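Local atomic coordinates of prophage Pfl 6 Cro (Pseudomonas fluorescens, PDB entry 2PIJ), a protein that probably binds operator DNA through a helix-turn-helix as a prophage transcription factor of the Cro family. Residues S17-A22 / G48-N53; I4-Y9 / Q32-G37. One frame throughout, in Å; residues are numbered along the deposited sequence.

Interaction 1 (S17-A22 / G48-N53)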
loop_
_atom_site.group_PDB
_atom_site.type_symbol
_atom_site.label_atom_id
_atom_site.label_comp_id
_atom_site.label_asym_id
_atom_site.label_seq_id
_atom_site.Cartn_x
_atom_site.Cartn_y
_atom_site.Cartn_z
ATOM N N SER B 17 18.069 9.337 -9.226
ATOM C CA SER B 17 18.416 10.687 -8.859
ATOM C C SER B 17 17.167 11.571 -8.956
ATOM O O SER B 17 16.823 12.327 -8.000
ATOM C CB SER B 17 19.515 11.205 -9.830
ATOM O OG SER B 17 19.786 12.502 -9.472
ATOM N N ALA B 18 16.516 11.522 -10.122
ATOM C CA ALA B 18 15.303 12.320 -10.352
ATOM C C ALA B 18 14.113 11.942 -9.436
ATOM O O ALA B 18 13.384 12.803 -8.889
ATOM C CB ALA B 18 14.898 12.187 -11.776
ATOM N N LEU B 19 13.831 10.656 -9.342
ATOM C CA LEU B 19 12.797 10.201 -8.424
ATOM C C LEU B 19 13.056 10.670 -6.949
ATOM O O LEU B 19 12.135 11.136 -6.248
ATOM C CB LEU B 19 12.685 8.690 -8.509
ATOM C CG LEU B 19 11.544 8.099 -7.663
ATOM C CD1 LEU B 19 10.154 8.657 -8.077
ATOM C CD2 LEU B 19 11.590 6.651 -7.812
ATOM N N ALA B 20 14.299 10.543 -6.476
ATOM C CA ALA B 20 14.660 10.911 -5.102
ATOM C C ALA B 20 14.345 12.375 -4.862
ATOM O O ALA B 20 13.766 12.746 -3.832
ATOM C CB ALA B 20 16.137 10.649 -4.855
ATOM N N ALA B 21 14.712 13.196 -5.850
ATOM C CA ALA B 21 14.413 14.614 -5.782
ATOM C C ALA B 21 12.901 14.880 -5.812
ATOM O O ALA B 21 12.411 15.744 -5.071
ATOM C CB ALA B 21 15.173 15.429 -6.892
ATOM N N ALA B 22 12.163 14.182 -6.668
ATOM C CA ALA B 22 10.699 14.413 -6.737
ATOM C C ALA B 22 9.926 13.866 -5.504
ATOM O O ALA B 22 8.854 14.382 -5.147
ATOM C CB ALA B 22 10.133 13.875 -8.010
ATOM N N GLY B 48 2.137 17.279 -11.904
ATOM C CA GLY B 48 3.585 17.180 -11.702
ATOM C C GLY B 48 4.028 16.452 -10.436
ATOM O O GLY B 48 5.131 15.885 -10.398
ATOM N N ARG B 49 3.191 16.462 -9.395
ATOM C CA ARG B 49 3.496 15.699 -8.184
ATOM C C ARG B 49 3.801 14.210 -8.431
ATOM O O ARG B 49 3.278 13.550 -9.363
ATOM C CB ARG B 49 2.365 15.857 -7.164
ATOM C CG ARG B 49 2.177 17.314 -6.656
ATOM C CD ARG B 49 1.746 17.312 -5.201
ATOM N NE ARG B 49 0.388 16.791 -5.012
ATOM C CZ ARG B 49 0.073 15.692 -4.326
ATOM N NH1 ARG B 49 1.028 14.964 -3.740
ATOM N NH2 ARG B 49 -1.211 15.333 -4.222
ATOM N N VAL B 50 4.658 13.671 -7.562
ATOM C CA VAL B 50 5.017 12.255 -7.626
ATOM C C VAL B 50 4.916 11.751 -6.210
ATOM O O VAL B 50 5.409 12.404 -5.291
ATOM C CB VAL B 50 6.410 11.962 -8.269
ATOM C CG1 VAL B 50 6.790 10.461 -8.118
ATOM C CG2 VAL B 50 6.445 12.394 -9.731
ATOM N N GLU B 51 4.227 10.616 -6.031
ATOM C CA GLU B 51 4.150 10.002 -4.716
ATOM C C GLU B 51 4.651 8.563 -4.739
ATOM O O GLU B 51 4.706 7.919 -5.792
ATOM C CB GLU B 51 2.743 10.029 -4.122
ATOM C CG GLU B 51 2.188 11.422 -3.927
ATOM C CD GLU B 51 0.850 11.426 -3.258
ATOM O OE1 GLU B 51 -0.006 10.606 -3.622
ATOM O OE2 GLU B 51 0.639 12.331 -2.432
ATOM N N ALA B 52 4.985 8.065 -3.576
ATOM C CA ALA B 52 5.502 6.678 -3.464
ATOM C C ALA B 52 4.824 6.059 -2.220
ATOM O O ALA B 52 4.692 6.724 -1.181
ATOM C CB ALA B 52 7.052 6.598 -3.403
ATOM N N ASN B 53 4.555 4.761 -2.317
ATOM C CA ASN B 53 3.875 3.970 -1.267
ATOM C C ASN B 53 4.395 2.558 -1.340
ATOM O O ASN B 53 4.557 1.980 -2.422
ATOM C CB ASN B 53 2.331 3.941 -1.519
ATOM C CG ASN B 53 1.677 5.278 -1.277
ATOM O OD1 ASN B 53 1.535 5.700 -0.124
ATOM N ND2 ASN B 53 1.185 5.902 -2.352
HETATM O O HOH W 1 6.308 15.599 -5.969
#
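Val-50, near the start of strand 50-58, points its side chain at helix 16-23 and meets Leu-19 and Ala-22 there. CG1 of Val-50 lies 3.8 Å from CD1 of Leu-19. The two side chains cross at about a right angle and meet through one methyl each. Leu-19 starts off past the strand rather than at it. Its CG is anti to the backbone N (chi1 -175°), and the branch then brings CD1 up to the valine. The second touch is looser and uses no long side chain. Ala-22 points its CB toward the strand, 4.2 Å from CB of Val-50. In Val-50 the CG1 methyl is also anti to the backbone N (chi1 172°), which turns it toward Leu-19.

The polar link at this edge is indirect. One water donates to Ala-22 O at 2.9 Å and accepts from Val-50 N at 3.0 Å. It joins a carbonyl in the last turn of helix 16-23 to the first amide of the strand.

On the side away from the helix, Arg-49, just before the strand, and Glu-51, within it, form a salt bridge, NH1 to OE2 at 3.0 Å. The bond is nearly straight at the hydrogen (167°). OE2 lies in the guanidinium plane, but the arginine approaches from above the carboxylate plane. Tyr-45 adds a hydrogen bond to OE1 of Glu-51 and a cation-pi contact with Arg-49.

Ile-42, Leu-44 and Leu-23 also touch Val-50, while Tyr-9 touches Leu-19. Further along the strand, Ala-52 and Asn-53 pair antiparallel with a strand of the second subunit. This is helix-on-sheet packing in an alpha+beta Cro fold, where a three-stranded antiparallel sheet backs the helices.

Interaction 2 (I4-Y9 / Q32-G37); sequences IPLSKY and QMVRAG. With SO4 (sulfate ion), chain G.
The backbones of the first turn of helix 6-12 and the last turn of helix 27-35 come closest at Ser-7 and Val-34, whose CA atoms are 7.1 Å apart, so side chains must fill the gap. Leu-6 does most of this. Its CG is anti to the backbone N (chi1 176°), and the CD2 methyl reaches in between two residues of the other helix. On one of them it meets the terminal methyl of selenomethionine Met-33, CD2 to CE 3.5 Å. The Met-33 chain is bent at its last torsion (chi3 -29°), which folds CE back, and CB of the same residue also lies 3.9 Å from CD2. On the other, CD2 is 3.9 Å from CG2 of Val-34. Both partners cross the leucine at about a right angle. At the exposed side, OG of Ser-7 only comes within 4.4 Å of CG1 of Val-34.

Lys-8 takes no part in this packing. Its chain is extended up to a bend at chi4, and NZ donates to O4 of a sulfate at 2.6 Å. The ion probably came in with the crystallisation solution. NZ also forms a salt bridge with Glu-12.

The contact joins the start of one helix to the end of another. Pro-5 is the N-cap of helix 6-12, and Gly-37, with positive phi, closes helix 27-35 in a Schellman motif. Helix 27-35 follows helix 16-23 as the probable recognition helix of the helix-turn-helix, and Leu-6 packs its C-terminal turn against helix 6-12. On the sheet side, Ile-40 of strand 40-44 touches both Leu-6 and Met-33. Ile-58 of the second subunit packs on Met-33.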
loop_
_atom_site.group_PDB
_atom_site.type_symbol
_atom_site.label_atom_id
_atom_site.label_comp_id
_atom_site.label_asym_id
_atom_site.label_seq_id
_atom_site.Cartn_x
_atom_site.Cartn_y
_atom_site.Cartn_z
ATOM N N ILE B 4 2.590 2.845 -11.022
ATOM C CA ILE B 4 3.644 2.119 -11.676
ATOM C C ILE B 4 4.593 1.525 -10.608
ATOM O O ILE B 4 5.064 2.239 -9.680
ATOM C CB ILE B 4 4.386 3.098 -12.710
ATOM C CG1 ILE B 4 3.699 3.069 -14.063
ATOM C CG2 ILE B 4 5.809 2.721 -12.952
ATOM C CD1 ILE B 4 2.830 4.271 -14.388
ATOM N N PRO B 5 4.854 0.209 -10.709
ATOM C CA PRO B 5 5.827 -0.330 -9.780
ATOM C C PRO B 5 7.221 0.327 -9.955
ATOM O O PRO B 5 7.578 0.780 -11.055
ATOM C CB PRO B 5 5.916 -1.801 -10.150
ATOM C CG PRO B 5 4.889 -2.023 -11.250
ATOM C CD PRO B 5 4.338 -0.757 -11.696
ATOM N N LEU B 6 7.968 0.401 -8.862
ATOM C CA LEU B 6 9.254 1.090 -8.784
ATOM C C LEU B 6 10.251 0.691 -9.835
ATOM O O LEU B 6 10.830 1.580 -10.512
ATOM C CB LEU B 6 9.884 0.943 -7.370
ATOM C CG LEU B 6 11.294 1.550 -7.186
ATOM C CD1 LEU B 6 11.275 3.084 -7.455
ATOM C CD2 LEU B 6 11.778 1.294 -5.781
ATOM N N SER B 7 10.478 -0.619 -9.963
ATOM C CA SER B 7 11.497 -1.096 -10.937
ATOM C C SER B 7 11.118 -0.762 -12.349
ATOM O O SER B 7 11.947 -0.251 -13.046
ATOM C CB SER B 7 11.884 -2.567 -10.791
ATOM O OG SER B 7 12.702 -2.712 -9.638
ATOM N N LYS B 8 9.852 -0.919 -12.717
ATOM C CA LYS B 8 9.390 -0.474 -14.058
ATOM C C LYS B 8 9.606 1.026 -14.234
ATOM O O LYS B 8 10.091 1.468 -15.273
ATOM C CB LYS B 8 7.899 -0.768 -14.219
ATOM C CG LYS B 8 7.366 -0.431 -15.607
ATOM C CD LYS B 8 5.814 -0.352 -15.572
ATOM C CE LYS B 8 5.308 -0.108 -17.063
ATOM N NZ LYS B 8 5.955 -0.995 -17.985
ATOM N N TYR B 9 9.221 1.820 -13.242
ATOM C CA TYR B 9 9.481 3.256 -13.312
ATOM C C TYR B 9 10.965 3.543 -13.635
ATOM O O TYR B 9 11.258 4.318 -14.542
ATOM C CB TYR B 9 8.998 4.041 -12.047
ATOM C CG TYR B 9 9.348 5.504 -12.102
ATOM C CD1 TYR B 9 8.454 6.412 -12.637
ATOM C CD2 TYR B 9 10.586 5.993 -11.604
ATOM C CE1 TYR B 9 8.756 7.772 -12.695
ATOM C CE2 TYR B 9 10.915 7.344 -11.679
ATOM C CZ TYR B 9 9.981 8.222 -12.213
ATOM O OH TYR B 9 10.241 9.556 -12.323
ATOM N N GLN B 32 18.155 1.289 -1.501
ATOM C CA GLN B 32 17.737 0.268 -0.539
ATOM C C GLN B 32 16.413 -0.446 -0.933
ATOM O O GLN B 32 16.284 -1.665 -0.752
ATOM C CB GLN B 32 17.675 0.851 0.876
ATOM C CG GLN B 32 17.535 -0.188 1.997
ATOM C CD GLN B 32 16.120 -0.817 2.065
ATOM O OE1 GLN B 32 15.130 -0.158 1.727
ATOM N NE2 GLN B 32 16.030 -2.088 2.504
HETATM N N MSE B 33 15.435 0.304 -1.451
HETATM C CA MSE B 33 14.138 -0.280 -1.845
HETATM C C MSE B 33 14.293 -1.238 -3.030
HETATM O O MSE B 33 13.758 -2.346 -3.011
HETATM C CB MSE B 33 13.126 0.807 -2.140
HETATM C CG MSE B 33 12.798 1.618 -0.912
HETATM SE SE MSE B 33 11.926 3.283 -1.427
HETATM C CE MSE B 33 12.779 3.470 -3.192
ATOM N N VAL B 34 15.126 -0.842 -3.999
ATOM C CA VAL B 34 15.454 -1.718 -5.107
ATOM C C VAL B 34 16.153 -3.020 -4.677
ATOM O O VAL B 34 15.792 -4.108 -5.164
ATOM C CB VAL B 34 16.191 -0.988 -6.270
ATOM C CG1 VAL B 34 16.454 -1.980 -7.455
ATOM C CG2 VAL B 34 15.346 0.180 -6.788
ATOM N N ARG B 35 17.128 -2.925 -3.775
ATOM C CA ARG B 35 17.918 -4.083 -3.332
ATOM C C ARG B 35 17.079 -5.126 -2.627
ATOM O O ARG B 35 17.186 -6.327 -2.912
ATOM C CB ARG B 35 19.043 -3.663 -2.378
ATOM C CG ARG B 35 20.323 -3.317 -3.069
ATOM C CD ARG B 35 21.520 -3.225 -2.079
ATOM N NE ARG B 35 21.179 -2.736 -0.732
ATOM C CZ ARG B 35 20.952 -1.463 -0.392
ATOM N NH1 ARG B 35 21.013 -0.481 -1.286
ATOM N NH2 ARG B 35 20.645 -1.170 0.864
ATOM N N ALA B 36 16.266 -4.653 -1.690
ATOM C CA ALA B 36 15.425 -5.520 -0.866
ATOM C C ALA B 36 14.118 -5.973 -1.532
ATOM O O ALA B 36 13.306 -6.617 -0.880
ATOM C CB ALA B 36 15.130 -4.841 0.473
ATOM N N GLY B 37 13.905 -5.622 -2.806
ATOM C CA GLY B 37 12.670 -5.989 -3.527
ATOM C C GLY B 37 11.399 -5.591 -2.782
ATOM O O GLY B 37 10.426 -6.362 -2.698
HETATM S S SO4 G . 5.247 -4.291 -17.923
HETATM O O1 SO4 G . 6.623 -4.244 -18.427
HETATM O O2 SO4 G . 4.618 -5.551 -18.352
HETATM O O3 SO4 G . 5.291 -4.242 -16.457
HETATM O O4 SO4 G . 4.502 -3.116 -18.416
#

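How the interactions relate
From the N terminus, strand 2-5 leads into helix 6-12, where interaction 2 starts. Helix 16-23 follows and opens interaction 1. Helix 27-35 then returns to helix 6-12, so interaction 2 closes a loop that contains helix 16-23. Interaction 1 closes later, when strand 50-58 comes back against helix 16-23 after strand 40-44. The two loops therefore cross. The contacts lie on opposite sides of the chain's centre, about 13 Å apart between centres, yet they meet: CD2 of Leu-19 is 3.6 Å from CD1 of Leu-6. Interaction 2 ties helix 6-12 to helix 27-35. Interaction 1 ties helix 16-23 to strand 50-58 of the sheet.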